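Local coordinates for AvmM (Streptomyces sp. NBRC 109436, PDB 7FE6), which catalyses macrocyclization in alchivemycin A biosynthesis, through dehydration followed by a Michael-type addition, at residues 115-118 / 119-123. Residues are numbered along the deposited sequence; the frame is centred on the assembly and turned at random.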
# COMPACT_ATOMS: atom_id res chain seq x y z
N GLY A 115 10.30 20.23 4.33
CA GLY A 115 11.14 20.67 5.42
C GLY A 115 12.18 19.65 5.83
O GLY A 115 12.13 18.48 5.42
N PRO A 116 13.13 20.08 6.66
CA PRO A 116 14.18 19.17 7.13
C PRO A 116 13.59 18.00 7.91
O PRO A 116 12.55 18.12 8.57
CB PRO A 116 15.04 20.05 8.04
CG PRO A 116 14.66 21.46 7.70
CD PRO A 116 13.28 21.45 7.19
N ASP A 117 14.29 16.87 7.84
CA ASP A 117 13.80 15.60 8.35
C ASP A 117 14.42 15.22 9.68
O ASP A 117 14.31 14.07 10.10
CB ASP A 117 14.07 14.49 7.33
CG ASP A 117 15.55 14.12 7.23
OD1 ASP A 117 16.42 14.90 7.70
OD2 ASP A 117 15.86 13.10 6.61
N GLY A 118 15.06 16.17 10.35
CA GLY A 118 15.75 15.86 11.59
C GLY A 118 17.17 15.38 11.42
O GLY A 118 17.69 14.69 12.32
N GLY A 119 17.82 15.70 10.31
CA GLY A 119 19.21 15.30 10.18
C GLY A 119 19.43 13.87 9.77
O GLY A 119 20.52 13.33 10.00
N ILE A 120 18.43 13.20 9.21
CA ILE A 120 18.68 11.88 8.64
C ILE A 120 19.33 12.08 7.27
O ILE A 120 20.53 11.84 7.11
CB ILE A 120 17.38 11.08 8.59
CG1 ILE A 120 16.87 10.96 10.02
CG2 ILE A 120 17.61 9.71 7.98
CD1 ILE A 120 15.59 10.16 10.18
N LEU A 121 18.56 12.56 6.29
CA LEU A 121 19.09 12.97 5.00
C LEU A 121 19.39 14.46 4.92
O LEU A 121 20.24 14.89 4.11
CB LEU A 121 18.11 12.60 3.89
CG LEU A 121 17.81 11.11 3.75
CD1 LEU A 121 16.77 10.83 2.68
CD2 LEU A 121 19.12 10.38 3.44
N SER A 122 18.72 15.26 5.74
CA SER A 122 18.82 16.70 5.61
C SER A 122 20.20 17.19 6.01
O SER A 122 20.93 16.55 6.78
CB SER A 122 17.73 17.39 6.43
OG SER A 122 17.96 17.24 7.81
N LYS A 123 20.56 18.33 5.46
CA LYS A 123 21.85 18.98 5.58
C LYS A 123 21.69 20.27 6.36
O LYS A 123 20.57 20.78 6.51
CB LYS A 123 22.42 19.25 4.18
CG LYS A 123 22.99 18.03 3.49
CD LYS A 123 24.27 17.54 4.22
CE LYS A 123 24.66 16.10 3.84
NZ LYS A 123 23.58 15.14 4.20
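The carboxylate of D117 sits inside a tight, irregular turn, bonded to the backbone N-H groups of L121 and S122, and weakly to that of I120. The turn belongs to the loop that leaves strand 107-113 and leads to strand 135-144, at the surface of this all-beta protein. The two carboxylate oxygens of D117 share the work. D117 OD2 takes the straightest of the N-H bonds, from L121 N at 2.8 Å with an N-H...O angle of 169°, on the syn lone pair, which faces OD1's side of the carboxylate. D117 OD1 accepts twice from S122: the hydroxyl OG comes in nearly in line with the C-O bond at 2.8 Å, while S122 N approaches 38° out of the carboxylate plane, at 3.0 Å and from the same face as OG. A weak, bent bond from I120 N to OD1 adds to these. S122 OG can reach back because it lies between its own backbone N and carbonyl carbon (chi1 69°). The glycines G118 and G119 carry the chain round the bend with positive phi; a side chain on either would run into the preceding carbonyl oxygen. An asparagine in place of D117 would probably cost one of these grips, since its NH2 group could not accept and would leave L121 N or the S122 donors without a mate. Outside the turn, G118 O bonds to R85 NE, and the side chain of I120 lies about 5 Å from bound alchivemycin A and packs on S67 of the second subunit. Within the turn, I120 CB lies 3.2 Å from D117 OD2.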